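Local coordinates for protein ectonucleoside triphosphate diphosphohydrolase 4 (Homo sapiens, PDB 6WG5) that belongs to the GDA1/CD39 nucleoside phosphatase family, an enzyme family of the actin-like ATPase clan, at residues 217-222 / 233-238; 245-250 / 368-373. All blocks are in the same frame, centred on the assembly; numbering follows the deposited sequence.

Contact 1 is a buried junction inside a beta sheet, and contact 2 lies further out, where a helix meets an irregular segment; their centres are about 18 Å apart. They follow one another in the chain, since strand 229-235 of contact 1 leads on to helix 245-254 of contact 2. They also touch directly. Tyr-234 of contact 1 sends its OH to Pro-372 O of contact 2, a probable hydrogen bond of 2.9 Å, and Val-236 CG2 rests 3.9 Å from Pro-372 CB. Segment 368-373 thus spans from the sheet to the helix. Its first residue directly follows Asn-367, a neighbour of a glycan attached to the protein.

Contact 1. Residues 217-222 / 233-238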
loop_
_atom_site.group_PDB
_atom_site.type_symbol
_atom_site.label_atom_id
_atom_site.label_comp_id
_atom_site.label_asym_id
_atom_site.label_seq_id
_atom_site.Cartn_x
_atom_site.Cartn_y
_atom_site.Cartn_z
ATOM N N LYS A 217 18.590 2.115 11.647
ATOM C CA LYS A 217 18.130 2.918 10.520
ATOM C C LYS A 217 16.663 3.291 10.678
ATOM O O LYS A 217 15.823 2.448 11.003
ATOM C CB LYS A 217 18.314 2.154 9.209
ATOM C CG LYS A 217 19.712 2.170 8.636
ATOM C CD LYS A 217 19.701 1.580 7.235
ATOM C CE LYS A 217 21.091 1.484 6.641
ATOM N NZ LYS A 217 21.050 0.892 5.274
ATOM N N ARG A 218 16.360 4.562 10.429
ATOM C CA ARG A 218 14.976 5.001 10.337
ATOM C C ARG A 218 14.296 4.338 9.146
ATOM O O ARG A 218 14.912 4.131 8.098
ATOM C CB ARG A 218 14.925 6.520 10.192
ATOM C CG ARG A 218 13.533 7.112 10.232
ATOM C CD ARG A 218 13.598 8.622 10.102
ATOM N NE ARG A 218 14.057 9.037 8.781
ATOM C CZ ARG A 218 14.392 10.284 8.462
ATOM N NH1 ARG A 218 14.325 11.251 9.368
ATOM N NH2 ARG A 218 14.798 10.564 7.233
ATOM N N THR A 219 13.021 3.999 9.312
ATOM C CA THR A 219 12.229 3.420 8.236
ATOM C C THR A 219 11.372 4.492 7.569
ATOM O O THR A 219 11.227 5.611 8.063
ATOM C CB THR A 219 11.340 2.286 8.756
ATOM O OG1 THR A 219 10.504 2.771 9.815
ATOM C CG2 THR A 219 12.186 1.124 9.258
ATOM N N ALA A 220 10.794 4.124 6.428
ATOM C CA ALA A 220 9.952 5.015 5.641
ATOM C C ALA A 220 8.507 4.544 5.734
ATOM O O ALA A 220 8.208 3.382 5.438
ATOM C CB ALA A 220 10.409 5.052 4.182
ATOM N N GLY A 221 7.614 5.446 6.147
ATOM C CA GLY A 221 6.200 5.151 6.140
ATOM C C GLY A 221 5.626 5.220 4.741
ATOM O O GLY A 221 6.249 5.722 3.806
ATOM N N ILE A 222 4.411 4.698 4.597
ATOM C CA ILE A 222 3.727 4.675 3.310
ATOM C C ILE A 222 2.345 5.289 3.475
ATOM O O ILE A 222 1.612 4.951 4.412
ATOM C CB ILE A 222 3.635 3.251 2.727
ATOM C CG1 ILE A 222 3.092 2.270 3.762
ATOM C CG2 ILE A 222 5.005 2.803 2.239
ATOM C CD1 ILE A 222 2.925 0.845 3.242
ATOM N N ALA A 233 0.625 3.539 6.806
ATOM C CA ALA A 233 1.398 2.588 7.593
ATOM C C ALA A 233 2.753 3.193 7.924
ATOM O O ALA A 233 3.422 3.734 7.038
ATOM C CB ALA A 233 1.577 1.263 6.846
ATOM N N TYR A 234 3.155 3.094 9.189
ATOM C CA TYR A 234 4.462 3.593 9.591
ATOM C C TYR A 234 4.891 2.927 10.890
ATOM O O TYR A 234 4.082 2.343 11.613
ATOM C CB TYR A 234 4.457 5.116 9.747
ATOM C CG TYR A 234 3.385 5.646 10.668
ATOM C CD1 TYR A 234 3.642 5.867 12.013
ATOM C CD2 TYR A 234 2.119 5.941 10.187
ATOM C CE1 TYR A 234 2.665 6.362 12.853
ATOM C CE2 TYR A 234 1.137 6.435 11.017
ATOM C CZ TYR A 234 1.413 6.643 12.347
ATOM O OH TYR A 234 0.426 7.136 13.171
ATOM N N GLU A 235 6.187 3.027 11.169
ATOM C CA GLU A 235 6.755 2.459 12.379
ATOM C C GLU A 235 6.530 3.393 13.558
ATOM O O GLU A 235 6.599 4.618 13.421
ATOM C CB GLU A 235 8.253 2.208 12.198
ATOM C CG GLU A 235 8.944 1.660 13.441
ATOM C CD GLU A 235 10.447 1.545 13.277
ATOM O OE1 GLU A 235 10.953 1.836 12.173
ATOM O OE2 GLU A 235 11.121 1.168 14.260
ATOM N N VAL A 236 6.264 2.804 14.717
ATOM C CA VAL A 236 6.124 3.551 15.965
ATOM C C VAL A 236 7.343 3.232 16.824
ATOM O O VAL A 236 7.322 2.257 17.588
ATOM C CB VAL A 236 4.813 3.196 16.680
ATOM C CG1 VAL A 236 4.633 4.052 17.923
ATOM C CG2 VAL A 236 3.634 3.366 15.731
ATOM N N PRO A 237 8.427 4.010 16.732
ATOM C CA PRO A 237 9.665 3.595 17.414
ATOM C C PRO A 237 9.592 3.711 18.925
ATOM O O PRO A 237 10.099 2.831 19.632
ATOM C CB PRO A 237 10.729 4.540 16.826
ATOM C CG PRO A 237 10.060 5.268 15.694
ATOM C CD PRO A 237 8.606 5.274 16.001
ATOM N N LYS A 238 8.987 4.775 19.442
ATOM C CA LYS A 238 9.003 5.052 20.869
ATOM C C LYS A 238 7.813 4.412 21.571
ATOM O O LYS A 238 6.745 4.222 20.983
ATOM C CB LYS A 238 8.997 6.560 21.125
ATOM C CG LYS A 238 10.367 7.210 21.037
ATOM C CD LYS A 238 10.303 8.685 21.406
ATOM C CE LYS A 238 11.693 9.297 21.500
ATOM N NZ LYS A 238 11.745 10.665 20.908
HETATM O O HOH W 1 13.785 1.488 12.834
HETATM O O HOH W 2 8.095 3.810 9.092
HETATM O O HOH W 3 12.013 4.615 11.980
#
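Thr-219 holds OG1 between its own backbone N and carbonyl carbon (chi1 57°), while Glu-235 sends CG anti to the backbone N (chi1 178°) and stays extended from there, so the carboxylate reaches the hydroxyl. The two side chains cross at about a right angle. OG1 donates over 2.6 Å to Glu-235 OE1, which accepts on its anti lone pair, and Thr-219 CG2 lies beside the same oxygen. Glu-235 OE2 forms a salt bridge with Arg-216; hydroxyl and arginine together probably restrain the carboxylate's rotation. The pair sits at the open end of the beta hairpin 221-225/229-235, part of a six-stranded mixed sheet, with Glu-235 closing its strand and Thr-219 just ahead of the partner strand. The antiparallel strands pair at Ile-222 and Ala-233, where Ile-222 N reaches Ala-233 O at 2.8 Å, and Ala-233 N returns to Ile-222 O at 2.9 Å. On one face of the sheet, Ile-222 CG1 packs on Ala-233 CB at 3.6 Å. Past Gly-221, whose CA lies against Tyr-234 CB, waters take over from direct backbone-to-backbone pairing. Water 2 donates to Thr-219 OG1 and accepts from Glu-235 N, and water 3 links Thr-219 N to Glu-235 OE1. Trp-180 of helix 172-186 packs on both Thr-219 and Glu-235.

Contact 2. Residues 245-250 / 368-373; sequences SQQEEV and GVYQPP
The first turns of helix 245-254 lie beside an irregular, largely extended segment, with the backbones closest at Val-250 and Tyr-370, whose CA atoms are 7.1 Å apart. Tyr-370 carries its half of the contact. Its CG stands anti to the backbone N (chi1 165°), which swings the ring toward the helix, where Gln-247 and Val-250, one turn apart, receive it. Gln-247 is extended and brings its amide to the CD1-CE1 side of the ring. NE2 is 3.6 Å from Tyr-370 CD1, and the amide carbon CD sits 3.9 Å from Tyr-370 CE1. The two side chains cross at about a right angle, but the amide plane is tilted 54° from the ring plane, so the approach is oblique and the amide is not stacked flat. Its other end is held separately, because Gln-247 OE1 accepts a hydrogen bond from Ala-243 N just ahead of the helix, fixing the rotation that presents NE2 to the tyrosine. Val-250 touches lower down the side chain, with CG1 4.0 Å from Tyr-370 CB. The ring lies back along its own chain, so that Pro-372 N sits 3.6 Å above one face, offset toward the rim, across the ring from Gln-247. Ala-251 and Val-240 also border Tyr-370. Tyr-370 thus joins helix 245-254, through its side chain, to strand 270-279 of the six-stranded mixed sheet, through its carbonyl, which takes the hydroxyl of Tyr-274, in the connection leading to strand 381-385 of this actin-like ATPase clan fold.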
loop_
_atom_site.group_PDB
_atom_site.type_symbol
_atom_site.label_atom_id
_atom_site.label_comp_id
_atom_site.label_asym_id
_atom_site.label_seq_id
_atom_site.Cartn_x
_atom_site.Cartn_y
_atom_site.Cartn_z
ATOM N N SER A 245 -7.595 2.477 28.741
ATOM C CA SER A 245 -7.495 1.052 28.453
ATOM C C SER A 245 -8.320 0.695 27.226
ATOM O O SER A 245 -7.933 -0.185 26.450
ATOM C CB SER A 245 -7.950 0.232 29.660
ATOM O OG SER A 245 -7.085 0.426 30.765
ATOM N N GLN A 246 -9.454 1.375 27.033
ATOM C CA GLN A 246 -10.243 1.183 25.820
ATOM C C GLN A 246 -9.473 1.643 24.590
ATOM O O GLN A 246 -9.476 0.964 23.557
ATOM C CB GLN A 246 -11.568 1.936 25.936
ATOM C CG GLN A 246 -12.391 1.960 24.656
ATOM C CD GLN A 246 -13.671 2.758 24.802
ATOM O OE1 GLN A 246 -14.220 2.879 25.897
ATOM N NE2 GLN A 246 -14.148 3.318 23.695
ATOM N N GLN A 247 -8.819 2.805 24.675
ATOM C CA GLN A 247 -8.009 3.276 23.558
ATOM C C GLN A 247 -6.971 2.233 23.165
ATOM O O GLN A 247 -6.713 2.019 21.976
ATOM C CB GLN A 247 -7.326 4.596 23.919
ATOM C CG GLN A 247 -6.817 5.373 22.715
ATOM C CD GLN A 247 -5.869 6.493 23.097
ATOM O OE1 GLN A 247 -4.970 6.309 23.916
ATOM N NE2 GLN A 247 -6.068 7.664 22.503
ATOM N N GLU A 248 -6.371 1.569 24.156
ATOM C CA GLU A 248 -5.417 0.507 23.866
ATOM C C GLU A 248 -6.083 -0.659 23.147
ATOM O O GLU A 248 -5.454 -1.305 22.302
ATOM C CB GLU A 248 -4.759 0.026 25.159
ATOM C CG GLU A 248 -3.508 -0.809 24.941
ATOM C CD GLU A 248 -2.979 -1.416 26.227
ATOM O OE1 GLU A 248 -3.792 -1.701 27.132
ATOM O OE2 GLU A 248 -1.749 -1.602 26.335
ATOM N N GLU A 249 -7.348 -0.949 23.465
ATOM C CA GLU A 249 -8.057 -2.009 22.757
ATOM C C GLU A 249 -8.161 -1.694 21.271
ATOM O O GLU A 249 -7.985 -2.579 20.426
ATOM C CB GLU A 249 -9.448 -2.213 23.361
ATOM C CG GLU A 249 -9.443 -2.585 24.837
ATOM C CD GLU A 249 -8.640 -3.840 25.122
ATOM O OE1 GLU A 249 -8.598 -4.735 24.251
ATOM O OE2 GLU A 249 -8.045 -3.929 26.218
ATOM N N VAL A 250 -8.448 -0.435 20.934
ATOM C CA VAL A 250 -8.477 -0.028 19.533
ATOM C C VAL A 250 -7.080 -0.102 18.931
ATOM O O VAL A 250 -6.894 -0.604 17.816
ATOM C CB VAL A 250 -9.080 1.384 19.409
ATOM C CG1 VAL A 250 -8.844 1.968 18.014
ATOM C CG2 VAL A 250 -10.570 1.349 19.725
ATOM N N GLY A 368 -12.498 9.265 13.410
ATOM C CA GLY A 368 -12.293 9.036 14.826
ATOM C C GLY A 368 -11.410 7.855 15.159
ATOM O O GLY A 368 -11.479 7.340 16.277
ATOM N N VAL A 369 -10.578 7.413 14.227
ATOM C CA VAL A 369 -9.714 6.258 14.443
ATOM C C VAL A 369 -8.442 6.717 15.138
ATOM O O VAL A 369 -7.906 7.790 14.841
ATOM C CB VAL A 369 -9.402 5.551 13.110
ATOM C CG1 VAL A 369 -8.371 4.447 13.312
ATOM C CG2 VAL A 369 -10.675 4.979 12.510
ATOM N N TYR A 370 -7.951 5.897 16.063
ATOM C CA TYR A 370 -6.749 6.243 16.808
ATOM C C TYR A 370 -5.531 6.252 15.895
ATOM O O TYR A 370 -5.411 5.432 14.980
ATOM C CB TYR A 370 -6.532 5.258 17.954
ATOM C CG TYR A 370 -5.147 5.330 18.552
ATOM C CD1 TYR A 370 -4.804 6.341 19.440
ATOM C CD2 TYR A 370 -4.179 4.390 18.224
ATOM C CE1 TYR A 370 -3.536 6.413 19.986
ATOM C CE2 TYR A 370 -2.908 4.453 18.764
ATOM C CZ TYR A 370 -2.592 5.467 19.644
ATOM O OH TYR A 370 -1.329 5.533 20.185
ATOM N N GLN A 371 -4.621 7.191 16.154
ATOM C CA GLN A 371 -3.377 7.302 15.405
ATOM C C GLN A 371 -2.221 7.533 16.373
ATOM O O GLN A 371 -2.243 8.515 17.124
ATOM C CB GLN A 371 -3.457 8.442 14.390
ATOM C CG GLN A 371 -2.189 8.632 13.574
ATOM C CD GLN A 371 -2.319 9.731 12.536
ATOM O OE1 GLN A 371 -3.144 9.646 11.630
ATOM N NE2 GLN A 371 -1.501 10.769 12.666
ATOM N N PRO A 372 -1.205 6.672 16.396
ATOM C CA PRO A 372 -0.080 6.909 17.292
ATOM C C PRO A 372 0.659 8.169 16.893
ATOM O O PRO A 372 0.686 8.543 15.706
ATOM C CB PRO A 372 0.794 5.660 17.105
ATOM C CG PRO A 372 -0.056 4.661 16.419
ATOM C CD PRO A 372 -1.036 5.435 15.620
ATOM N N PRO A 373 1.284 8.852 17.848
ATOM C CA PRO A 373 1.999 10.084 17.506
ATOM C C PRO A 373 3.119 9.810 16.515
ATOM O O PRO A 373 3.795 8.782 16.580
ATOM C CB PRO A 373 2.542 10.567 18.855
ATOM C CG PRO A 373 2.641 9.329 19.684
ATOM C CD PRO A 373 1.487 8.472 19.257
#